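Local coordinates for protein ATP-dependent RNA helicase HrpB (Escherichia coli, PDB 6EUD) that hydrolyses ATP to ADP and phosphate as a DExH-box NTPase of the DEAH/RHA group and binds single-stranded RNA, at residues Gln313-Thr321 and Gln343-Ser351; Arg639-Tyr650 and Arg701-His709. All coordinates share one frame; numbering follows the deposited sequence.

Interaction 1 (Gln313-Thr321 and Gln343-Ser351); sequences QRVSQASMT and QAERAAAQS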
loop_
_atom_site.group_PDB
_atom_site.type_symbol
_atom_site.label_atom_id
_atom_site.label_comp_id
_atom_site.label_asym_id
_atom_site.label_seq_id
_atom_site.Cartn_x
_atom_site.Cartn_y
_atom_site.Cartn_z
ATOM N N GLN A 313 4.120 -10.024 12.364
ATOM C CA GLN A 313 2.946 -10.760 11.908
ATOM C C GLN A 313 3.221 -12.256 11.752
ATOM O O GLN A 313 4.382 -12.688 11.718
ATOM C CB GLN A 313 2.449 -10.191 10.584
ATOM C CG GLN A 313 3.447 -10.328 9.455
ATOM C CD GLN A 313 2.878 -9.884 8.127
ATOM O OE1 GLN A 313 1.883 -9.159 8.075
ATOM N NE2 GLN A 313 3.499 -10.325 7.044
ATOM N N ARG A 314 2.141 -13.027 11.655
ATOM C CA ARG A 314 2.225 -14.469 11.434
ATOM C C ARG A 314 2.878 -14.763 10.119
ATOM O O ARG A 314 2.633 -14.096 9.115
ATOM C CB ARG A 314 0.842 -15.120 11.474
ATOM C CG ARG A 314 0.341 -15.316 12.877
ATOM C CD ARG A 314 1.195 -16.310 13.649
ATOM N NE ARG A 314 0.903 -16.241 15.073
ATOM C CZ ARG A 314 -0.147 -16.814 15.647
ATOM N NH1 ARG A 314 -0.996 -17.519 14.915
ATOM N NH2 ARG A 314 -0.340 -16.689 16.957
ATOM N N VAL A 315 3.726 -15.771 10.151
ATOM C CA VAL A 315 4.440 -16.264 8.988
ATOM C C VAL A 315 3.460 -17.098 8.143
ATOM O O VAL A 315 2.497 -17.653 8.671
ATOM C CB VAL A 315 5.675 -17.065 9.479
ATOM C CG1 VAL A 315 6.289 -17.910 8.409
ATOM C CG2 VAL A 315 6.708 -16.106 10.084
ATOM N N SER A 316 3.661 -17.151 6.833
ATOM C CA SER A 316 2.761 -17.925 5.984
ATOM C C SER A 316 3.007 -19.435 6.080
ATOM O O SER A 316 4.039 -19.866 6.581
ATOM C CB SER A 316 2.898 -17.478 4.533
ATOM O OG SER A 316 4.117 -17.947 3.982
ATOM N N GLN A 317 2.054 -20.223 5.588
ATOM C CA GLN A 317 2.226 -21.661 5.532
ATOM C C GLN A 317 3.448 -22.050 4.699
ATOM O O GLN A 317 4.205 -22.953 5.086
ATOM C CB GLN A 317 0.977 -22.342 4.970
ATOM C CG GLN A 317 -0.286 -22.048 5.774
ATOM C CD GLN A 317 -1.459 -22.951 5.395
ATOM O OE1 GLN A 317 -1.266 -24.114 5.067
ATOM N NE2 GLN A 317 -2.674 -22.411 5.431
ATOM N N ALA A 318 3.650 -21.387 3.564
ATOM C CA ALA A 318 4.799 -21.728 2.727
ATOM C C ALA A 318 6.120 -21.504 3.480
ATOM O O ALA A 318 7.022 -22.339 3.421
ATOM C CB ALA A 318 4.779 -20.936 1.414
ATOM N N SER A 319 6.239 -20.415 4.228
ATOM C CA SER A 319 7.502 -20.217 4.937
ATOM C C SER A 319 7.589 -21.045 6.217
ATOM O O SER A 319 8.682 -21.431 6.627
ATOM C CB SER A 319 7.748 -18.740 5.234
ATOM O OG SER A 319 6.550 -18.041 5.387
ATOM N N MET A 320 6.462 -21.350 6.843
ATOM C CA MET A 320 6.517 -22.285 7.962
ATOM C C MET A 320 7.032 -23.642 7.472
ATOM O O MET A 320 7.836 -24.316 8.141
ATOM C CB MET A 320 5.152 -22.424 8.616
ATOM C CG MET A 320 4.849 -21.316 9.655
ATOM S SD MET A 320 3.388 -21.661 10.656
ATOM C CE MET A 320 2.118 -21.566 9.394
ATOM N N THR A 321 6.601 -24.019 6.278
ATOM C CA THR A 321 7.038 -25.266 5.661
ATOM C C THR A 321 8.504 -25.173 5.231
ATOM O O THR A 321 9.276 -26.113 5.419
ATOM C CB THR A 321 6.142 -25.630 4.464
ATOM O OG1 THR A 321 4.837 -25.958 4.959
ATOM C CG2 THR A 321 6.684 -26.817 3.725
ATOM N N GLN A 343 -4.444 -22.580 13.921
ATOM C CA GLN A 343 -4.026 -21.247 13.493
ATOM C C GLN A 343 -3.037 -21.354 12.339
ATOM O O GLN A 343 -3.041 -20.523 11.432
ATOM C CB GLN A 343 -3.395 -20.467 14.647
ATOM C CG GLN A 343 -4.346 -20.251 15.806
ATOM C CD GLN A 343 -3.755 -19.436 16.955
ATOM O OE1 GLN A 343 -2.642 -18.919 16.878
ATOM N NE2 GLN A 343 -4.515 -19.332 18.037
ATOM N N ALA A 344 -2.181 -22.371 12.385
ATOM C CA ALA A 344 -1.259 -22.622 11.290
ATOM C C ALA A 344 -2.046 -22.940 10.008
ATOM O O ALA A 344 -1.684 -22.477 8.926
ATOM C CB ALA A 344 -0.293 -23.758 11.641
ATOM N N GLU A 345 -3.142 -23.687 10.152
ATOM C CA GLU A 345 -3.968 -24.081 9.013
ATOM C C GLU A 345 -4.725 -22.914 8.396
ATOM O O GLU A 345 -5.161 -23.002 7.260
ATOM C CB GLU A 345 -4.950 -25.173 9.433
ATOM C CG GLU A 345 -4.241 -26.477 9.770
ATOM C CD GLU A 345 -5.139 -27.537 10.399
ATOM O OE1 GLU A 345 -6.269 -27.202 10.822
ATOM O OE2 GLU A 345 -4.697 -28.708 10.477
ATOM N N ARG A 346 -4.883 -21.826 9.143
ATOM C CA ARG A 346 -5.631 -20.655 8.668
ATOM C C ARG A 346 -4.689 -19.510 8.293
ATOM O O ARG A 346 -5.138 -18.470 7.850
ATOM C CB ARG A 346 -6.636 -20.168 9.726
ATOM C CG ARG A 346 -7.755 -21.167 10.019
ATOM C CD ARG A 346 -8.874 -20.542 10.876
ATOM N NE ARG A 346 -8.485 -20.318 12.275
ATOM C CZ ARG A 346 -8.778 -21.149 13.278
ATOM N NH1 ARG A 346 -9.451 -22.271 13.047
ATOM N NH2 ARG A 346 -8.396 -20.860 14.515
ATOM N N ALA A 347 -3.387 -19.701 8.486
ATOM C CA ALA A 347 -2.428 -18.697 8.063
ATOM C C ALA A 347 -2.507 -18.579 6.548
ATOM O O ALA A 347 -2.886 -19.535 5.874
ATOM C CB ALA A 347 -0.973 -19.061 8.523
ATOM N N ALA A 348 -2.178 -17.399 6.023
ATOM C CA ALA A 348 -2.034 -17.199 4.584
ATOM C C ALA A 348 -1.181 -18.325 3.980
ATOM O O ALA A 348 -0.228 -18.804 4.609
ATOM C CB ALA A 348 -1.395 -15.805 4.291
ATOM N N ALA A 349 -1.540 -18.761 2.780
ATOM C CA ALA A 349 -0.819 -19.841 2.114
ATOM C C ALA A 349 0.585 -19.396 1.750
ATOM O O ALA A 349 1.546 -20.153 1.902
ATOM C CB ALA A 349 -1.564 -20.294 0.862
ATOM N N GLN A 350 0.682 -18.155 1.278
ATOM C CA GLN A 350 1.913 -17.587 0.738
ATOM C C GLN A 350 2.294 -16.300 1.457
ATOM O O GLN A 350 1.444 -15.653 2.070
ATOM C CB GLN A 350 1.764 -17.303 -0.768
ATOM C CG GLN A 350 1.378 -18.514 -1.620
ATOM C CD GLN A 350 2.452 -19.602 -1.598
ATOM O OE1 GLN A 350 3.648 -19.306 -1.459
ATOM N NE2 GLN A 350 2.031 -20.868 -1.742
ATOM N N SER A 351 3.566 -15.921 1.374
ATOM C CA SER A 351 4.011 -14.643 1.935
ATOM C C SER A 351 3.607 -13.451 1.058
ATOM O O SER A 351 3.504 -13.568 -0.149
ATOM C CB SER A 351 5.521 -14.644 2.118
ATOM O OG SER A 351 5.882 -15.653 3.027
HETATM O O HOH W 1 -1.258 -17.939 11.943
HETATM O O HOH W 2 5.414 -15.358 5.436
#
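Q317 binds the chain at A347 and A348 with both its backbone and its side chain. Q317 N donates to A348 O at 2.9 Å in a nearly straight bond (171°). Q317 NE2 donates to A347 O, also at 2.9 Å, with that oxygen close to the amide plane. CG lies anti to the carbonyl carbon (chi1 -58°) and the chain is extended beyond it, which carries the amide alongside A344 O to the A347 carbonyl. Cut back to an alanine, this position is likely to leave A347 O without its NE2 donor and a gap beside A344. The next residue, A318, donates its N to A349 O at 3.0 Å.

At one end, R314 grips Q343 end-on. R314 NH1 donates to Q343 OE1 at 2.9 Å. R314 NH2 reaches the same oxygen at 3.2 Å. The guanidinium and amide planes are nearly coplanar, 14° apart. A water links R314 NH1 to Q343 O. At the other end, S316 OG and S351 OG share a hydrogen bond of 3.0 Å. S316 OG also bonds to S319 OG, and a second water accepts from S316 N.

Packing is modest. The M320 methyl CE rests on A344 CB at 4.0 Å and also meets A347 CB. I339 touches R314, M320 and A344 from outside the two segments.

S316 is the N-cap of helix 317-325. The carbonyls of A348 and A349 accept the N-H groups of Q317 and A318, in that helix's first turn. The later part of helix 317-325 carries the start of the QRxGRxGR sequence, motif VI of superfamily 2 helicases, in the second RecA-like domain.

Interaction 2 (Arg639-Tyr650 and Arg701-His709); sequences RLLCAAKWLPEY and RLDSELPAH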
loop_
_atom_site.group_PDB
_atom_site.type_symbol
_atom_site.label_atom_id
_atom_site.label_comp_id
_atom_site.label_asym_id
_atom_site.label_seq_id
_atom_site.Cartn_x
_atom_site.Cartn_y
_atom_site.Cartn_z
ATOM N N ARG A 639 -34.831 9.208 -5.608
ATOM C CA ARG A 639 -34.967 8.716 -6.980
ATOM C C ARG A 639 -33.616 8.566 -7.657
ATOM O O ARG A 639 -33.408 7.627 -8.439
ATOM C CB ARG A 639 -35.866 9.641 -7.792
ATOM C CG ARG A 639 -37.328 9.466 -7.400
ATOM C CD ARG A 639 -38.173 10.667 -7.799
ATOM N NE ARG A 639 -38.206 10.780 -9.252
ATOM C CZ ARG A 639 -38.405 11.923 -9.887
ATOM N NH1 ARG A 639 -38.578 13.043 -9.189
ATOM N NH2 ARG A 639 -38.392 11.952 -11.210
ATOM N N LEU A 640 -32.692 9.482 -7.360
ATOM C CA LEU A 640 -31.324 9.378 -7.883
ATOM C C LEU A 640 -30.602 8.138 -7.334
ATOM O O LEU A 640 -29.886 7.450 -8.066
ATOM C CB LEU A 640 -30.532 10.647 -7.565
ATOM C CG LEU A 640 -30.985 11.817 -8.445
ATOM C CD1 LEU A 640 -30.351 13.147 -7.994
ATOM C CD2 LEU A 640 -30.674 11.500 -9.919
ATOM N N LEU A 641 -30.818 7.845 -6.055
ATOM C CA LEU A 641 -30.248 6.663 -5.441
ATOM C C LEU A 641 -30.795 5.419 -6.125
ATOM O O LEU A 641 -30.018 4.512 -6.449
ATOM C CB LEU A 641 -30.551 6.593 -3.943
ATOM C CG LEU A 641 -29.837 7.558 -3.002
ATOM C CD1 LEU A 641 -30.299 7.332 -1.551
ATOM C CD2 LEU A 641 -28.325 7.423 -3.137
ATOM N N CYS A 642 -32.120 5.376 -6.338
ATOM C CA CYS A 642 -32.765 4.195 -6.934
ATOM C C CYS A 642 -32.386 3.997 -8.396
ATOM O O CYS A 642 -32.143 2.872 -8.809
ATOM C CB CYS A 642 -34.285 4.282 -6.794
ATOM S SG CYS A 642 -34.767 4.097 -5.064
ATOM N N ALA A 643 -32.320 5.083 -9.165
ATOM C CA ALA A 643 -31.842 5.028 -10.556
ATOM C C ALA A 643 -30.480 4.361 -10.666
ATOM O O ALA A 643 -30.238 3.591 -11.596
ATOM C CB ALA A 643 -31.774 6.433 -11.163
ATOM N N ALA A 644 -29.584 4.655 -9.719
ATOM C CA ALA A 644 -28.238 4.088 -9.783
ATOM C C ALA A 644 -28.277 2.577 -9.526
ATOM O O ALA A 644 -27.410 1.846 -10.009
ATOM C CB ALA A 644 -27.305 4.781 -8.797
ATOM N N LYS A 645 -29.282 2.113 -8.779
ATOM C CA LYS A 645 -29.471 0.673 -8.573
ATOM C C LYS A 645 -30.168 0.011 -9.758
ATOM O O LYS A 645 -29.749 -1.029 -10.222
ATOM C CB LYS A 645 -30.294 0.401 -7.316
ATOM C CG LYS A 645 -29.627 0.786 -6.037
ATOM C CD LYS A 645 -30.435 0.310 -4.842
ATOM C CE LYS A 645 -31.875 0.795 -4.877
ATOM N NZ LYS A 645 -32.604 0.304 -3.677
ATOM N N TRP A 646 -31.249 0.617 -10.233
ATOM C CA TRP A 646 -32.133 -0.047 -11.186
ATOM C C TRP A 646 -31.753 0.243 -12.636
ATOM O O TRP A 646 -32.054 -0.556 -13.520
ATOM C CB TRP A 646 -33.586 0.377 -10.950
ATOM C CG TRP A 646 -34.042 0.177 -9.548
ATOM C CD1 TRP A 646 -33.558 -0.730 -8.643
ATOM C CD2 TRP A 646 -35.070 0.918 -8.873
ATOM N NE1 TRP A 646 -34.232 -0.598 -7.451
ATOM C CE2 TRP A 646 -35.159 0.400 -7.566
ATOM C CE3 TRP A 646 -35.914 1.961 -9.248
ATOM C CZ2 TRP A 646 -36.062 0.900 -6.634
ATOM C CZ3 TRP A 646 -36.821 2.455 -8.314
ATOM C CH2 TRP A 646 -36.880 1.925 -7.025
ATOM N N LEU A 647 -31.113 1.394 -12.864
ATOM C CA LEU A 647 -30.646 1.788 -14.192
ATOM C C LEU A 647 -29.142 2.087 -14.166
ATOM O O LEU A 647 -28.720 3.201 -14.491
ATOM C CB LEU A 647 -31.431 3.003 -14.709
ATOM C CG LEU A 647 -32.963 2.844 -14.794
ATOM C CD1 LEU A 647 -33.657 4.094 -15.319
ATOM C CD2 LEU A 647 -33.340 1.665 -15.650
ATOM N N PRO A 648 -28.326 1.085 -13.786
ATOM C CA PRO A 648 -26.896 1.331 -13.546
ATOM C C PRO A 648 -26.106 1.493 -14.849
ATOM O O PRO A 648 -24.936 1.834 -14.796
ATOM C CB PRO A 648 -26.446 0.066 -12.822
ATOM C CG PRO A 648 -27.308 -1.026 -13.494
ATOM C CD PRO A 648 -28.659 -0.352 -13.692
ATOM N N GLU A 649 -26.714 1.244 -16.005
ATOM C CA GLU A 649 -25.973 1.466 -17.248
ATOM C C GLU A 649 -25.779 2.962 -17.523
ATOM O O GLU A 649 -25.027 3.326 -18.414
ATOM C CB GLU A 649 -26.658 0.792 -18.445
ATOM C CG GLU A 649 -28.042 1.289 -18.737
ATOM C CD GLU A 649 -29.122 0.453 -18.057
ATOM O OE1 GLU A 649 -30.071 0.039 -18.757
ATOM O OE2 GLU A 649 -29.034 0.230 -16.833
ATOM N N TYR A 650 -26.437 3.830 -16.756
ATOM C CA TYR A 650 -26.249 5.272 -16.943
ATOM C C TYR A 650 -25.407 5.878 -15.827
ATOM O O TYR A 650 -25.242 5.272 -14.764
ATOM C CB TYR A 650 -27.595 5.986 -17.020
ATOM C CG TYR A 650 -28.504 5.377 -18.042
ATOM C CD1 TYR A 650 -28.273 5.559 -19.394
ATOM C CD2 TYR A 650 -29.588 4.597 -17.658
ATOM C CE1 TYR A 650 -29.103 5.006 -20.325
ATOM C CE2 TYR A 650 -30.414 4.044 -18.579
ATOM C CZ TYR A 650 -30.177 4.245 -19.914
ATOM O OH TYR A 650 -31.010 3.668 -20.852
ATOM N N ARG A 701 -34.860 11.277 -18.882
ATOM C CA ARG A 701 -34.798 9.860 -18.513
ATOM C C ARG A 701 -35.319 9.626 -17.081
ATOM O O ARG A 701 -36.165 8.760 -16.855
ATOM C CB ARG A 701 -33.369 9.336 -18.657
ATOM C CG ARG A 701 -33.260 7.823 -18.736
ATOM C CD ARG A 701 -31.832 7.384 -19.020
ATOM N NE ARG A 701 -31.243 8.062 -20.181
ATOM C CZ ARG A 701 -31.442 7.693 -21.447
ATOM N NH1 ARG A 701 -32.229 6.662 -21.729
ATOM N NH2 ARG A 701 -30.862 8.362 -22.436
ATOM N N LEU A 702 -34.834 10.403 -16.118
ATOM C CA LEU A 702 -35.312 10.256 -14.751
ATOM C C LEU A 702 -36.816 10.588 -14.630
ATOM O O LEU A 702 -37.567 9.877 -13.949
ATOM C CB LEU A 702 -34.502 11.133 -13.798
ATOM C CG LEU A 702 -34.770 10.827 -12.323
ATOM C CD1 LEU A 702 -34.241 9.434 -11.965
ATOM C CD2 LEU A 702 -34.158 11.879 -11.431
ATOM N N ASP A 703 -37.273 11.641 -15.293
ATOM C CA ASP A 703 -38.705 11.988 -15.224
ATOM C C ASP A 703 -39.586 10.894 -15.817
ATOM O O ASP A 703 -40.738 10.720 -15.436
ATOM C CB ASP A 703 -38.995 13.307 -15.944
ATOM C CG ASP A 703 -38.622 14.522 -15.111
ATOM O OD1 ASP A 703 -38.320 14.354 -13.909
ATOM O OD2 ASP A 703 -38.649 15.652 -15.653
ATOM N N SER A 704 -39.026 10.150 -16.751
ATOM C CA SER A 704 -39.777 9.115 -17.443
ATOM C C SER A 704 -39.641 7.720 -16.803
ATOM O O SER A 704 -40.626 6.978 -16.702
ATOM C CB SER A 704 -39.336 9.046 -18.908
ATOM O OG SER A 704 -39.936 7.922 -19.513
ATOM N N GLU A 705 -38.427 7.366 -16.382
ATOM C CA GLU A 705 -38.166 6.021 -15.891
ATOM C C GLU A 705 -38.409 5.883 -14.396
ATOM O O GLU A 705 -38.752 4.799 -13.927
ATOM C CB GLU A 705 -36.738 5.597 -16.223
ATOM C CG GLU A 705 -36.475 5.464 -17.709
ATOM C CD GLU A 705 -37.552 4.648 -18.421
ATOM O OE1 GLU A 705 -38.019 3.633 -17.856
ATOM O OE2 GLU A 705 -37.930 5.021 -19.555
ATOM N N LEU A 706 -38.218 6.974 -13.656
ATOM C CA LEU A 706 -38.555 7.005 -12.235
ATOM C C LEU A 706 -39.426 8.218 -11.959
ATOM O O LEU A 706 -39.008 9.140 -11.266
ATOM C CB LEU A 706 -37.306 7.047 -11.354
ATOM C CG LEU A 706 -36.470 5.767 -11.205
ATOM C CD1 LEU A 706 -35.592 5.498 -12.444
ATOM C CD2 LEU A 706 -35.594 5.863 -9.952
ATOM N N PRO A 707 -40.648 8.203 -12.501
ATOM C CA PRO A 707 -41.550 9.358 -12.467
ATOM C C PRO A 707 -42.040 9.669 -11.058
ATOM O O PRO A 707 -42.174 8.739 -10.244
ATOM C CB PRO A 707 -42.719 8.906 -13.353
ATOM C CG PRO A 707 -42.765 7.401 -13.141
ATOM C CD PRO A 707 -41.310 6.987 -13.035
ATOM N N ALA A 708 -42.317 10.943 -10.779
ATOM C CA ALA A 708 -42.806 11.337 -9.463
ATOM C C ALA A 708 -44.225 10.858 -9.265
ATOM O O ALA A 708 -44.618 10.548 -8.140
ATOM C CB ALA A 708 -42.729 12.861 -9.271
ATOM N N HIS A 709 -44.991 10.812 -10.358
ATOM C CA HIS A 709 -46.370 10.336 -10.347
ATOM C C HIS A 709 -46.579 9.255 -11.386
ATOM O O HIS A 709 -45.949 9.283 -12.447
ATOM C CB HIS A 709 -47.351 11.475 -10.620
ATOM C CG HIS A 709 -47.407 12.500 -9.536
ATOM N ND1 HIS A 709 -46.504 13.539 -9.446
ATOM C CD2 HIS A 709 -48.251 12.640 -8.485
ATOM C CE1 HIS A 709 -46.793 14.275 -8.389
ATOM N NE2 HIS A 709 -47.847 13.751 -7.789
HETATM O O HOH W 3 -40.268 14.466 -12.137
#
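L706 fits against helix 631-646, its methyl groups forming the close-packed part of the contact. L706 CD2 comes 3.2 Å from R639 O, on the helix backbone. L706 CD2 also lies 3.8 Å from C642 CB and 4.0 Å from A643 CB, and it meets W646 obliquely at CZ3. L706 CD1 touches L647 CD1 at 3.7 Å, the two side chains running antiparallel. L702 continues the apolar patch, lying crosswise to L640 where their CD2 atoms meet.

R639 NE donates to L706 O at 2.7 Å, and NH2 adds a weak bond to the same oxygen. The bend at chi3 (65°) brings NE and NH2 to the L706 carbonyl, with L702 CD2 off one face of the guanidinium and A708 N off the other. The salt bridge from R639 NH2 to D703 OD1 is long, 3.6 Å, and a water spans it. D703 is also paired with R691.

On the more exposed side, the R701 guanidinium stacks flat on Y650, planes 18° apart, and R701 CD sits 3.6 Å from the ring centroid. Y650 OH bonds to Q748.

The chemistry implies an apolar joint fixed by a buried arginine, whose charge is probably offset in part by D703.

Interactions 1 and 2 are separate sites in one chain. Their centres are 48 Å apart, and their nearest atoms are about 34 Å apart. Both segments of interaction 1 precede those of interaction 2 along the chain. Both contacts lie away from the predicted ATP-binding residues and the DEFH box. Interaction 1 is within the helicase C-terminal region of the motor, while 701-709 of interaction 2 belongs to the HrpB C-terminal region. Their chemistry also differs. Interaction 1 holds the start of a helix and is mainly polar, whereas interaction 2 holds the chain just past a helix end and is largely apolar.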